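Side-chain contacts in aminoglycoside 6-adenylyltransferase (Bacillus subtilis, PDB 2PBE), which adenylates streptomycin and streptidine at O-6 using ATP, and can use GTP on streptomycin, conferring bacterial resistance to streptomycin: residues Glu59-Gln62 with Trp63-Ile66; Glu77-Glu80 with Leu81-Pro84; Asp182-Glu186 with Ile187-Asn191; Trp198-Ala201 with Ser202-Gly205; Lys243-Phe246 with Thr247-Leu251. One frame throughout, in Å; residues are numbered along the deposited sequence.

Contact 1. Residues Glu59-Gln62 with Trp63-Ile66; sequences ENDQ and WLEI
A turn leading into a 3-10 segment, between helix 54-58 and strand 70-74, sets Asp61 beside Leu64 and the carbonyl of Asn60 at the edge of Trp63. Its main backbone link runs from Glu65 N to Gln62 O at 2.9 Å, an i to i+3 bond whose donor stands above the carbonyl plane; the matching bond from Leu64 N to Asp61 O is weak at 3.4 Å. Asp61 and Leu64 lie side by side and point the same way, with Leu64 CD1 3.8 Å from Asp61 CB. The contact is thus made by the CB methylene of Asp61 and one leucine methyl, while the carboxylate of Asp61 forms a salt bridge with Lys75. Leu64 CG also lies 3.7 Å above the plane of the Trp63 ring, offset toward its rim. Trp63 holds CG between its backbone N and carbonyl carbon (chi1 61°), which folds the indole back along the chain. The edge of the ring therefore meets Asn60 O, 3.1 Å from Trp63 NE1, in a hydrogen bond that is bent to 121° and weak. The indole also meets Phe57, of the preceding helix, and Tyr92 edge-to-face. The i to i+3 bond is characteristic of a 3-10 turn, which here lies in the connection from helix 54-58 to the edge strand 70-74.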
loop_
_atom_site.group_PDB
_atom_site.type_symbol
_atom_site.label_atom_id
_atom_site.label_comp_id
_atom_site.label_asym_id
_atom_site.label_seq_id
_atom_site.Cartn_x
_atom_site.Cartn_y
_atom_site.Cartn_z
ATOM N N GLU A 59 14.602 26.214 2.545
ATOM C CA GLU A 59 14.544 27.519 1.868
ATOM C C GLU A 59 13.490 28.409 2.556
ATOM O O GLU A 59 13.767 29.563 2.903
ATOM C CB GLU A 59 14.199 27.347 0.379
ATOM C CG GLU A 59 15.254 27.919 -0.561
ATOM C CD GLU A 59 16.017 26.848 -1.344
ATOM O OE1 GLU A 59 15.491 26.372 -2.387
ATOM O OE2 GLU A 59 17.135 26.475 -0.908
ATOM N N ASN A 60 12.288 27.863 2.756
ATOM C CA ASN A 60 11.210 28.573 3.449
ATOM C C ASN A 60 10.104 27.602 3.849
ATOM O O ASN A 60 10.223 26.410 3.618
ATOM C CB ASN A 60 10.643 29.719 2.594
ATOM C CG ASN A 60 9.952 29.229 1.353
ATOM O OD1 ASN A 60 10.582 28.695 0.440
ATOM N ND2 ASN A 60 8.638 29.416 1.309
ATOM N N ASP A 61 9.026 28.111 4.439
ATOM C CA ASP A 61 7.952 27.253 4.925
ATOM C C ASP A 61 6.661 27.179 4.119
ATOM O O ASP A 61 5.647 26.720 4.639
ATOM C CB ASP A 61 7.617 27.638 6.372
ATOM C CG ASP A 61 8.835 27.611 7.286
ATOM O OD1 ASP A 61 9.775 26.819 7.025
ATOM O OD2 ASP A 61 8.845 28.377 8.276
ATOM N N GLN A 62 6.693 27.608 2.861
ATOM C CA GLN A 62 5.504 27.590 2.005
ATOM C C GLN A 62 4.986 26.185 1.677
ATOM O O GLN A 62 3.779 25.932 1.726
ATOM C CB GLN A 62 5.791 28.336 0.694
ATOM C CG GLN A 62 5.520 29.836 0.719
ATOM C CD GLN A 62 4.067 30.160 1.028
ATOM O OE1 GLN A 62 3.153 29.737 0.314
ATOM N NE2 GLN A 62 3.847 30.924 2.095
ATOM N N TRP A 63 5.898 25.272 1.350
ATOM C CA TRP A 63 5.512 23.909 1.005
ATOM C C TRP A 63 4.688 23.221 2.112
ATOM O O TRP A 63 3.998 22.225 1.858
ATOM C CB TRP A 63 6.750 23.080 0.691
ATOM C CG TRP A 63 7.659 22.978 1.838
ATOM C CD1 TRP A 63 8.599 23.901 2.226
ATOM C CD2 TRP A 63 7.704 21.920 2.786
ATOM N NE1 TRP A 63 9.229 23.472 3.373
ATOM C CE2 TRP A 63 8.706 22.258 3.744
ATOM C CE3 TRP A 63 6.996 20.706 2.929
ATOM C CZ2 TRP A 63 9.024 21.416 4.844
ATOM C CZ3 TRP A 63 7.310 19.862 4.022
ATOM C CH2 TRP A 63 8.321 20.230 4.968
ATOM N N LEU A 64 4.778 23.751 3.329
ATOM C CA LEU A 64 4.064 23.206 4.478
ATOM C C LEU A 64 2.577 23.522 4.469
ATOM O O LEU A 64 1.787 22.841 5.103
ATOM C CB LEU A 64 4.682 23.745 5.765
ATOM C CG LEU A 64 6.028 23.178 6.225
ATOM C CD1 LEU A 64 6.658 24.105 7.233
ATOM C CD2 LEU A 64 5.828 21.811 6.820
ATOM N N GLU A 65 2.210 24.566 3.742
ATOM C CA GLU A 65 0.828 25.027 3.651
ATOM C C GLU A 65 -0.085 23.941 3.118
ATOM O O GLU A 65 -1.303 23.974 3.351
ATOM C CB GLU A 65 0.767 26.264 2.737
ATOM C CG GLU A 65 -0.195 27.358 3.185
ATOM C CD GLU A 65 0.185 27.965 4.528
ATOM O OE1 GLU A 65 -0.448 27.605 5.551
ATOM O OE2 GLU A 65 1.118 28.799 4.556
ATOM N N ILE A 66 0.509 22.971 2.427
ATOM C CA ILE A 66 -0.243 21.871 1.838
ATOM C C ILE A 66 -0.918 20.978 2.876
ATOM O O ILE A 66 -1.948 20.353 2.600
ATOM C CB ILE A 66 0.664 21.005 0.935
ATOM C CG1 ILE A 66 -0.200 20.070 0.080
ATOM C CG2 ILE A 66 1.663 20.219 1.798
ATOM C CD1 ILE A 66 0.569 19.260 -0.931
#

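Contact 2. Residues Glu77-Glu80 with Leu81-Pro84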
loop_
_atom_site.group_PDB
_atom_site.type_symbol
_atom_site.label_atom_id
_atom_site.label_comp_id
_atom_site.label_asym_id
_atom_site.label_seq_id
_atom_site.Cartn_x
_atom_site.Cartn_y
_atom_site.Cartn_z
ATOM N N GLU A 77 15.257 22.601 15.430
ATOM C CA GLU A 77 16.642 22.747 15.029
ATOM C C GLU A 77 16.908 24.097 14.389
ATOM O O GLU A 77 17.957 24.312 13.776
ATOM C CB GLU A 77 17.035 21.600 14.097
ATOM C CG GLU A 77 17.022 20.215 14.773
ATOM C CD GLU A 77 15.607 19.718 15.113
ATOM O OE1 GLU A 77 14.709 19.826 14.242
ATOM O OE2 GLU A 77 15.389 19.211 16.244
ATOM N N ASP A 78 15.959 25.019 14.542
ATOM C CA ASP A 78 16.107 26.353 13.976
ATOM C C ASP A 78 15.705 27.401 14.992
ATOM O O ASP A 78 15.020 28.365 14.670
ATOM C CB ASP A 78 15.267 26.490 12.705
ATOM C CG ASP A 78 15.585 27.756 11.922
ATOM O OD1 ASP A 78 16.773 28.135 11.842
ATOM O OD2 ASP A 78 14.639 28.368 11.382
HETATM N N MSE A 79 16.134 27.217 16.233
HETATM C CA MSE A 79 15.803 28.177 17.270
HETATM C C MSE A 79 17.070 28.757 17.876
HETATM O O MSE A 79 18.109 28.081 17.950
HETATM C CB MSE A 79 14.966 27.506 18.340
HETATM C CG MSE A 79 13.747 26.813 17.772
HETATM SE SE MSE A 79 12.521 26.171 19.122
HETATM C CE MSE A 79 13.562 24.715 19.859
ATOM N N GLU A 80 16.994 30.016 18.286
ATOM C CA GLU A 80 18.140 30.677 18.890
ATOM C C GLU A 80 18.255 30.330 20.374
ATOM O O GLU A 80 19.345 30.049 20.869
ATOM C CB GLU A 80 18.033 32.199 18.712
ATOM C CG GLU A 80 19.136 32.995 19.408
ATOM C CD GLU A 80 19.237 34.440 18.932
ATOM O OE1 GLU A 80 18.229 35.170 18.994
ATOM O OE2 GLU A 80 20.336 34.845 18.489
ATOM N N LEU A 81 17.122 30.330 21.069
ATOM C CA LEU A 81 17.099 30.054 22.495
ATOM C C LEU A 81 17.492 28.622 22.849
ATOM O O LEU A 81 18.144 28.368 23.868
ATOM C CB LEU A 81 15.704 30.347 23.048
ATOM C CG LEU A 81 15.584 30.231 24.560
ATOM C CD1 LEU A 81 16.309 31.424 25.183
ATOM C CD2 LEU A 81 14.114 30.195 24.979
ATOM N N PHE A 82 17.088 27.676 22.017
ATOM C CA PHE A 82 17.400 26.283 22.258
ATOM C C PHE A 82 18.352 25.824 21.151
ATOM O O PHE A 82 17.979 25.771 19.976
ATOM C CB PHE A 82 16.119 25.437 22.268
ATOM C CG PHE A 82 15.141 25.816 23.361
ATOM C CD1 PHE A 82 15.449 25.560 24.713
ATOM C CD2 PHE A 82 13.920 26.461 23.044
ATOM C CE1 PHE A 82 14.567 25.940 25.764
ATOM C CE2 PHE A 82 13.009 26.857 24.078
ATOM C CZ PHE A 82 13.337 26.596 25.446
ATOM N N PRO A 83 19.596 25.468 21.519
ATOM C CA PRO A 83 20.572 25.024 20.525
ATOM C C PRO A 83 20.078 23.814 19.759
ATOM O O PRO A 83 19.358 22.977 20.299
ATOM C CB PRO A 83 21.793 24.704 21.376
ATOM C CG PRO A 83 21.181 24.133 22.621
ATOM C CD PRO A 83 20.072 25.144 22.884
ATOM N N PRO A 84 20.454 23.711 18.477
ATOM C CA PRO A 84 20.000 22.548 17.714
ATOM C C PRO A 84 20.931 21.402 18.061
ATOM O O PRO A 84 22.149 21.595 18.156
ATOM C CB PRO A 84 20.180 22.973 16.256
ATOM C CG PRO A 84 20.432 24.495 16.309
ATOM C CD PRO A 84 21.154 24.673 17.611
HETATM O O HOH W 1 17.527 25.007 17.393
#
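Glu77 meets Pro84 where the loop between strands 70-74 and 90-96 closes on itself, an irregular hairpin-like connection whose two arms run 152° apart. The CA atoms of Glu77 and Pro84 are 4.3 Å apart, and the proline ring lies against the backbone of Glu77, Pro84 CG being 3.5 Å from Glu77 O. Glu77 CB also touches Pro84 CB, while the carboxylate turns to Ser91 on the following strand, where OE1 is hydrogen-bonded. Beyond Asp78, selenomethionine Met79 carries the apolar part of the contact. Its chain runs straight through chi2 (-172°) and then bends at chi3, which brings the terminal methyl across Phe82, near both CB and the CD2 corner of the ring. The approach is oblique to the ring plane. Leu81 places CG over the centre of the neighbouring Phe82 ring, 4.2 Å above its plane. The arms are linked through water 1, which accepts from Met79 N at 2.9 Å and donates to Phe82 O, 2.7 Å away. The methyl contact of Met79 CE with Phe82 CB measures 3.6 Å.

Contact 3. Residues Asp182-Glu186 with Ile187-Asn191; sequences DHLNE and IVRPN
Within helix 177-204, His183 and Leu184 meet Ile187, Val188 and Arg189 across a turn that widens to pi type. The backbone bonds mark the change. His183 O is gripped by two donors: Val188 N at 3.1 Å lies nearly along the C=O axis, the i to i+5 bond of a pi turn, whereas Ile187 N at 2.9 Å stands above the carbonyl plane. Leu184 O takes Arg189 N at 3.1 Å, again five residues on and in the carbonyl plane. Pro190 follows at once; its CG and CD rest against Asn185 O, with CG 3.2 Å from that oxygen.

Apolar packing follows two directions. Leu184 CD1 meets Val188 CG1 at 4.1 Å, the two side chains crossing at a slant, and this side faces Met241, Ser244 and Cys248 of helix 238-263. Ile187 runs alongside His183 and sets its CD1 4.0 Å from His183 ND1, while its own side chain packs on Glu160 and Val164 of helix 151-173.

Among the polar groups, the guanidinium of Arg189 lies beside the amide of Asn185, the planes only 29° apart. CG of Arg189 opposes the backbone N (chi1 -170°), and a bend at chi3 brings NH2 obliquely past Leu184 CD2, 3.7 Å away. Thr232 binds NE, and Tyr233 makes a cation-pi interaction with the guanidinium. Pro190, lacking an N-H, leaves no bond to the turn before, while Val188 N and Arg189 N bond five residues back; this is consistent with a wide, kinked turn, the short segment axes lying 21° apart.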
loop_
_atom_site.group_PDB
_atom_site.type_symbol
_atom_site.label_atom_id
_atom_site.label_comp_id
_atom_site.label_asym_id
_atom_site.label_seq_id
_atom_site.Cartn_x
_atom_site.Cartn_y
_atom_site.Cartn_z
ATOM N N ASP A 182 -16.563 -14.886 3.437
ATOM C CA ASP A 182 -15.401 -14.648 4.285
ATOM C C ASP A 182 -14.093 -14.941 3.548
ATOM O O ASP A 182 -13.109 -14.222 3.716
ATOM C CB ASP A 182 -15.515 -15.462 5.585
ATOM C CG ASP A 182 -16.581 -14.908 6.533
ATOM O OD1 ASP A 182 -17.699 -14.595 6.068
ATOM O OD2 ASP A 182 -16.313 -14.790 7.742
ATOM N N HIS A 183 -14.081 -15.975 2.713
ATOM C CA HIS A 183 -12.877 -16.308 1.969
ATOM C C HIS A 183 -12.642 -15.308 0.838
ATOM O O HIS A 183 -11.501 -14.979 0.496
ATOM C CB HIS A 183 -12.967 -17.725 1.407
ATOM C CG HIS A 183 -12.895 -18.788 2.456
ATOM N ND1 HIS A 183 -11.919 -18.801 3.435
ATOM C CD2 HIS A 183 -13.637 -19.901 2.652
ATOM C CE1 HIS A 183 -12.060 -19.879 4.181
ATOM N NE2 HIS A 183 -13.094 -20.563 3.728
ATOM N N LEU A 184 -13.727 -14.826 0.249
ATOM C CA LEU A 184 -13.604 -13.853 -0.816
ATOM C C LEU A 184 -13.014 -12.563 -0.232
ATOM O O LEU A 184 -12.009 -12.032 -0.718
ATOM C CB LEU A 184 -14.971 -13.550 -1.423
ATOM C CG LEU A 184 -14.957 -12.449 -2.487
ATOM C CD1 LEU A 184 -14.207 -12.939 -3.718
ATOM C CD2 LEU A 184 -16.377 -12.034 -2.839
ATOM N N ASN A 185 -13.650 -12.067 0.816
ATOM C CA ASN A 185 -13.219 -10.839 1.441
ATOM C C ASN A 185 -11.862 -10.940 2.095
ATOM O O ASN A 185 -11.058 -10.012 2.017
ATOM C CB ASN A 185 -14.236 -10.404 2.494
ATOM C CG ASN A 185 -15.563 -10.021 1.891
ATOM O OD1 ASN A 185 -16.595 -10.080 2.553
ATOM N ND2 ASN A 185 -15.546 -9.614 0.625
ATOM N N GLU A 186 -11.580 -12.071 2.725
ATOM C CA GLU A 186 -10.330 -12.186 3.446
ATOM C C GLU A 186 -9.126 -12.735 2.733
ATOM O O GLU A 186 -8.012 -12.514 3.189
ATOM C CB GLU A 186 -10.553 -12.985 4.733
ATOM C CG GLU A 186 -11.621 -12.392 5.643
ATOM C CD GLU A 186 -11.700 -13.099 6.979
ATOM O OE1 GLU A 186 -11.796 -14.348 6.975
ATOM O OE2 GLU A 186 -11.674 -12.407 8.028
ATOM N N ILE A 187 -9.309 -13.440 1.630
ATOM C CA ILE A 187 -8.154 -14.005 0.949
ATOM C C ILE A 187 -8.080 -13.772 -0.554
ATOM O O ILE A 187 -7.082 -13.270 -1.062
ATOM C CB ILE A 187 -8.066 -15.521 1.248
ATOM C CG1 ILE A 187 -7.928 -15.726 2.765
ATOM C CG2 ILE A 187 -6.877 -16.151 0.519
ATOM C CD1 ILE A 187 -8.266 -17.130 3.243
ATOM N N VAL A 188 -9.140 -14.146 -1.257
ATOM C CA VAL A 188 -9.156 -14.002 -2.703
ATOM C C VAL A 188 -8.919 -12.580 -3.173
ATOM O O VAL A 188 -7.923 -12.333 -3.845
ATOM C CB VAL A 188 -10.466 -14.542 -3.264
ATOM C CG1 VAL A 188 -10.541 -14.316 -4.762
ATOM C CG2 VAL A 188 -10.553 -16.031 -2.937
ATOM N N ARG A 189 -9.821 -11.653 -2.834
ATOM C CA ARG A 189 -9.663 -10.256 -3.236
ATOM C C ARG A 189 -8.357 -9.655 -2.713
ATOM O O ARG A 189 -7.699 -8.899 -3.428
ATOM C CB ARG A 189 -10.845 -9.403 -2.770
ATOM C CG ARG A 189 -10.827 -8.008 -3.367
ATOM C CD ARG A 189 -11.961 -7.125 -2.853
ATOM N NE ARG A 189 -13.285 -7.563 -3.285
ATOM C CZ ARG A 189 -14.202 -8.084 -2.473
ATOM N NH1 ARG A 189 -13.937 -8.238 -1.175
ATOM N NH2 ARG A 189 -15.384 -8.439 -2.955
ATOM N N PRO A 190 -7.967 -9.964 -1.462
ATOM C CA PRO A 190 -6.703 -9.376 -1.003
ATOM C C PRO A 190 -5.494 -9.798 -1.842
ATOM O O PRO A 190 -4.514 -9.052 -1.944
ATOM C CB PRO A 190 -6.617 -9.835 0.455
ATOM C CG PRO A 190 -8.060 -9.822 0.872
ATOM C CD PRO A 190 -8.743 -10.478 -0.311
ATOM N N ASN A 191 -5.550 -10.978 -2.450
ATOM C CA ASN A 191 -4.419 -11.404 -3.278
ATOM C C ASN A 191 -4.490 -10.724 -4.646
ATOM O O ASN A 191 -3.471 -10.433 -5.249
ATOM C CB ASN A 191 -4.358 -12.927 -3.414
ATOM C CG ASN A 191 -3.603 -13.578 -2.258
ATOM O OD1 ASN A 191 -4.188 -13.975 -1.254
ATOM N ND2 ASN A 191 -2.289 -13.665 -2.391
#

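Contact 4. Residues Trp198-Ala201 with Ser202-Gly205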
loop_
_atom_site.group_PDB
_atom_site.type_symbol
_atom_site.label_atom_id
_atom_site.label_comp_id
_atom_site.label_asym_id
_atom_site.label_seq_id
_atom_site.Cartn_x
_atom_site.Cartn_y
_atom_site.Cartn_z
ATOM N N TRP A 198 1.760 -5.308 -7.105
ATOM C CA TRP A 198 3.021 -5.750 -7.706
ATOM C C TRP A 198 3.150 -5.176 -9.114
ATOM O O TRP A 198 4.256 -4.921 -9.606
ATOM C CB TRP A 198 3.092 -7.276 -7.778
ATOM C CG TRP A 198 3.459 -7.989 -6.474
ATOM C CD1 TRP A 198 4.016 -7.423 -5.358
ATOM C CD2 TRP A 198 3.390 -9.398 -6.212
ATOM N NE1 TRP A 198 4.305 -8.385 -4.421
ATOM C CE2 TRP A 198 3.937 -9.608 -4.909
ATOM C CE3 TRP A 198 2.925 -10.516 -6.949
ATOM C CZ2 TRP A 198 4.036 -10.899 -4.314
ATOM C CZ3 TRP A 198 3.024 -11.813 -6.366
ATOM C CH2 TRP A 198 3.580 -11.982 -5.050
ATOM N N HIS A 199 2.012 -4.989 -9.771
ATOM C CA HIS A 199 2.016 -4.414 -11.104
ATOM C C HIS A 199 2.432 -2.935 -11.000
ATOM O O HIS A 199 3.260 -2.466 -11.769
ATOM C CB HIS A 199 0.621 -4.531 -11.720
ATOM C CG HIS A 199 0.510 -3.925 -13.080
ATOM N ND1 HIS A 199 1.271 -4.353 -14.144
ATOM C CD2 HIS A 199 -0.253 -2.904 -13.540
ATOM C CE1 HIS A 199 0.984 -3.617 -15.206
ATOM N NE2 HIS A 199 0.065 -2.731 -14.865
ATOM N N ILE A 200 1.854 -2.217 -10.038
ATOM C CA ILE A 200 2.142 -0.790 -9.845
ATOM C C ILE A 200 3.637 -0.682 -9.505
ATOM O O ILE A 200 4.373 0.179 -10.019
ATOM C CB ILE A 200 1.253 -0.191 -8.684
ATOM C CG1 ILE A 200 -0.245 -0.217 -9.041
ATOM C CG2 ILE A 200 1.677 1.227 -8.397
ATOM C CD1 ILE A 200 -0.631 0.558 -10.342
ATOM N N ALA A 201 4.082 -1.582 -8.633
ATOM C CA ALA A 201 5.493 -1.636 -8.233
ATOM C C ALA A 201 6.434 -1.882 -9.422
ATOM O O ALA A 201 7.615 -1.521 -9.389
ATOM C CB ALA A 201 5.685 -2.708 -7.220
ATOM N N SER A 202 5.896 -2.528 -10.451
ATOM C CA SER A 202 6.655 -2.817 -11.655
ATOM C C SER A 202 6.883 -1.518 -12.389
ATOM O O SER A 202 8.003 -1.244 -12.768
ATOM C CB SER A 202 5.891 -3.802 -12.533
ATOM O OG SER A 202 6.618 -4.109 -13.712
ATOM N N GLN A 203 5.833 -0.712 -12.542
ATOM C CA GLN A 203 5.954 0.565 -13.250
ATOM C C GLN A 203 7.077 1.419 -12.649
ATOM O O GLN A 203 8.126 1.650 -13.274
ATOM C CB GLN A 203 4.657 1.381 -13.175
ATOM C CG GLN A 203 3.378 0.621 -12.851
ATOM C CD GLN A 203 2.632 0.134 -14.082
ATOM O OE1 GLN A 203 3.208 -0.514 -14.963
ATOM N NE2 GLN A 203 1.333 0.432 -14.140
ATOM N N LYS A 204 6.833 1.868 -11.422
ATOM C CA LYS A 204 7.737 2.736 -10.687
ATOM C C LYS A 204 9.009 2.119 -10.139
ATOM O O LYS A 204 10.070 2.737 -10.180
ATOM C CB LYS A 204 6.958 3.388 -9.531
ATOM C CG LYS A 204 5.467 3.682 -9.779
ATOM C CD LYS A 204 5.213 4.636 -10.965
ATOM C CE LYS A 204 5.807 6.052 -10.765
ATOM N NZ LYS A 204 7.299 6.111 -10.884
ATOM N N GLY A 205 8.900 0.929 -9.565
ATOM C CA GLY A 205 10.072 0.285 -8.991
ATOM C C GLY A 205 10.163 0.625 -7.512
ATOM O O GLY A 205 11.232 0.501 -6.916
HETATM O O HOH W 2 3.810 -5.450 -14.459
#
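Gln203 folds back over His199 in the last turn of helix 177-204. Starting from its CB, which lies 3.4 Å from Ile200 O, the side chain moves to CG, close to two carbonyl oxygens on one side of it, Ile200 O at 3.0 Å and His199 O at 3.3 Å. A sharp bend at chi2 (-92°) then turns the amide toward the imidazole. CD stands 3.9 Å above the plane of the His199 ring, offset toward its rim, and OE1 lies over the same ring near CE1. At the other branch Gln203 NE2 comes to 3.5 Å from His199 NE2. Amide and ring planes are inclined at 54°, so the groups meet at a slant and do not stack flat.

His199 reaches this place with CG anti to its own backbone N (chi1 178°), and its ring also meets Tyr255, with Ala258 and Val259 nearby on helix 238-263. Water 2 lies 2.8 Å from His199 ND1. In the backbone, His199 O receives both Gln203 N and Ser202 N, the latter from well above the carbonyl plane, while Lys204 N bonds to Ile200 O. Gly205 N closes the turn weakly on Ala201 O at 2.8 Å, and its positive phi marks the exit from helical geometry. The chemistry implies an imidazole met by the Gln203 amide over one face and also packed on helix 238-263, with a water that joins its ND1 weakly to Ser202 OG.

Contact 5. Residues Lys243-Phe246 with Thr247-Leu251; sequences KSLF and TCYAL
The edge of the Phe246 ring is directed toward the face of Tyr249 in an offset edge-to-face pair, the ring centroids 6.0 Å apart and the planes at 60°. Phe246 CD1 makes the closest approach, 4.1 Å from Tyr249 CD2. On the same side of the tyrosine plane, but at the opposite rim, Leu245 crosses the ring, with CD1 3.7 Å from Tyr249 CE1 and CG hardly farther. Because Leu245 CG is anti to the backbone N (chi1 179°), its branches extend beside the tyrosine: CD1 lies by CE1 and CD2 toward the hydroxyl. That hydroxyl of Tyr249 is hydrogen-bonded to Ser165.

On another face of the same helix, Thr247 uses its hydroxyl as well as its amide on Lys243 O. Thr247 OG1 donates at 2.8 Å from above the carbonyl plane, whereas Thr247 N, at 2.9 Å, comes nearly end-on to the same oxygen. The hydroxyl bond favours this threonine rotation (chi1 -66°), and Lys243 O takes two donors. Regular i to i+4 backbone bonds continue to Cys248, Tyr249 and Ala250.

Around these residues helix 238-263 is flanked by three others. Leu245 packs on Val168 and Val169 of helix 151-173, Phe246 meets Tyr282 edge-to-face and touches Thr278 on helix 270-283, and Ser244 with Cys248 lies against Leu184 of helix 177-204.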
loop_
_atom_site.group_PDB
_atom_site.type_symbol
_atom_site.label_atom_id
_atom_site.label_comp_id
_atom_site.label_asym_id
_atom_site.label_seq_id
_atom_site.Cartn_x
_atom_site.Cartn_y
_atom_site.Cartn_z
ATOM N N LYS A 243 -20.733 -13.639 -9.448
ATOM C CA LYS A 243 -20.309 -12.509 -10.263
ATOM C C LYS A 243 -19.051 -11.878 -9.656
ATOM O O LYS A 243 -18.051 -11.695 -10.349
ATOM C CB LYS A 243 -21.464 -11.501 -10.349
ATOM C CG LYS A 243 -21.225 -10.311 -11.280
ATOM C CD LYS A 243 -22.512 -9.533 -11.586
ATOM C CE LYS A 243 -23.157 -8.887 -10.366
ATOM N NZ LYS A 243 -24.322 -8.031 -10.787
ATOM N N SER A 244 -19.089 -11.568 -8.371
ATOM C CA SER A 244 -17.936 -10.978 -7.703
ATOM C C SER A 244 -16.704 -11.856 -7.906
ATOM O O SER A 244 -15.633 -11.359 -8.220
ATOM C CB SER A 244 -18.200 -10.832 -6.206
ATOM O OG SER A 244 -19.102 -9.774 -5.939
ATOM N N LEU A 245 -16.872 -13.165 -7.725
ATOM C CA LEU A 245 -15.772 -14.125 -7.867
ATOM C C LEU A 245 -15.214 -14.178 -9.273
ATOM O O LEU A 245 -13.998 -14.147 -9.472
ATOM C CB LEU A 245 -16.237 -15.527 -7.464
ATOM C CG LEU A 245 -15.149 -16.598 -7.607
ATOM C CD1 LEU A 245 -14.043 -16.373 -6.586
ATOM C CD2 LEU A 245 -15.779 -17.963 -7.416
ATOM N N PHE A 246 -16.102 -14.291 -10.253
ATOM C CA PHE A 246 -15.637 -14.336 -11.627
ATOM C C PHE A 246 -14.952 -13.034 -11.994
ATOM O O PHE A 246 -14.022 -13.034 -12.796
ATOM C CB PHE A 246 -16.781 -14.616 -12.594
ATOM C CG PHE A 246 -17.392 -15.983 -12.437
ATOM C CD1 PHE A 246 -16.621 -17.089 -12.011
ATOM C CD2 PHE A 246 -18.740 -16.188 -12.771
ATOM C CE1 PHE A 246 -17.201 -18.391 -11.921
ATOM C CE2 PHE A 246 -19.338 -17.474 -12.690
ATOM C CZ PHE A 246 -18.565 -18.578 -12.263
ATOM N N THR A 247 -15.411 -11.937 -11.401
ATOM C CA THR A 247 -14.817 -10.629 -11.667
ATOM C C THR A 247 -13.369 -10.635 -11.155
ATOM O O THR A 247 -12.479 -10.137 -11.833
ATOM C CB THR A 247 -15.674 -9.496 -11.028
ATOM O OG1 THR A 247 -16.941 -9.451 -11.695
ATOM C CG2 THR A 247 -14.988 -8.120 -11.154
ATOM N N CYS A 248 -13.141 -11.208 -9.976
ATOM C CA CYS A 248 -11.795 -11.319 -9.426
ATOM C C CYS A 248 -10.956 -12.188 -10.367
ATOM O O CYS A 248 -9.769 -11.936 -10.575
ATOM C CB CYS A 248 -11.835 -11.952 -8.043
ATOM S SG CYS A 248 -12.650 -10.910 -6.804
ATOM N N TYR A 249 -11.583 -13.213 -10.935
ATOM C CA TYR A 249 -10.912 -14.107 -11.882
ATOM C C TYR A 249 -10.367 -13.305 -13.051
ATOM O O TYR A 249 -9.168 -13.340 -13.352
ATOM C CB TYR A 249 -11.896 -15.157 -12.438
ATOM C CG TYR A 249 -12.078 -16.383 -11.574
ATOM C CD1 TYR A 249 -11.758 -16.350 -10.189
ATOM C CD2 TYR A 249 -12.567 -17.597 -12.122
ATOM C CE1 TYR A 249 -11.913 -17.482 -9.377
ATOM C CE2 TYR A 249 -12.725 -18.765 -11.305
ATOM C CZ TYR A 249 -12.393 -18.692 -9.929
ATOM O OH TYR A 249 -12.517 -19.797 -9.110
ATOM N N ALA A 250 -11.280 -12.582 -13.696
ATOM C CA ALA A 250 -10.959 -11.758 -14.850
ATOM C C ALA A 250 -9.820 -10.802 -14.547
ATOM O O ALA A 250 -8.875 -10.683 -15.321
ATOM C CB ALA A 250 -12.191 -10.987 -15.269
ATOM N N LEU A 251 -9.901 -10.126 -13.403
ATOM C CA LEU A 251 -8.869 -9.178 -13.030
ATOM C C LEU A 251 -7.558 -9.824 -12.624
ATOM O O LEU A 251 -6.496 -9.252 -12.848
ATOM C CB LEU A 251 -9.370 -8.277 -11.917
ATOM C CG LEU A 251 -10.370 -7.231 -12.409
ATOM C CD1 LEU A 251 -10.991 -6.503 -11.242
ATOM C CD2 LEU A 251 -9.659 -6.238 -13.340
#

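The five contacts are local and follow one another along the chain, but they fall into two regions. Contacts 1 and 2 belong to loops at the edge of the sheet, their centres 19 Å apart. Contacts 3, 4 and 5 lie on the long helices; contacts 3 and 4 share helix 177-204, with centres 22 Å apart. Only contacts 3 and 5 touch: Leu184 CD1 reaches Cys248 SG at 4.0 Å, which joins helix 177-204 to helix 238-263. Contacts 2 and 5 are the most distant pair, about 58 Å between centres, on opposite sides of the chain's centre. Contacts 3 and 5 lie on the same side of it, with 12 Å between their centres.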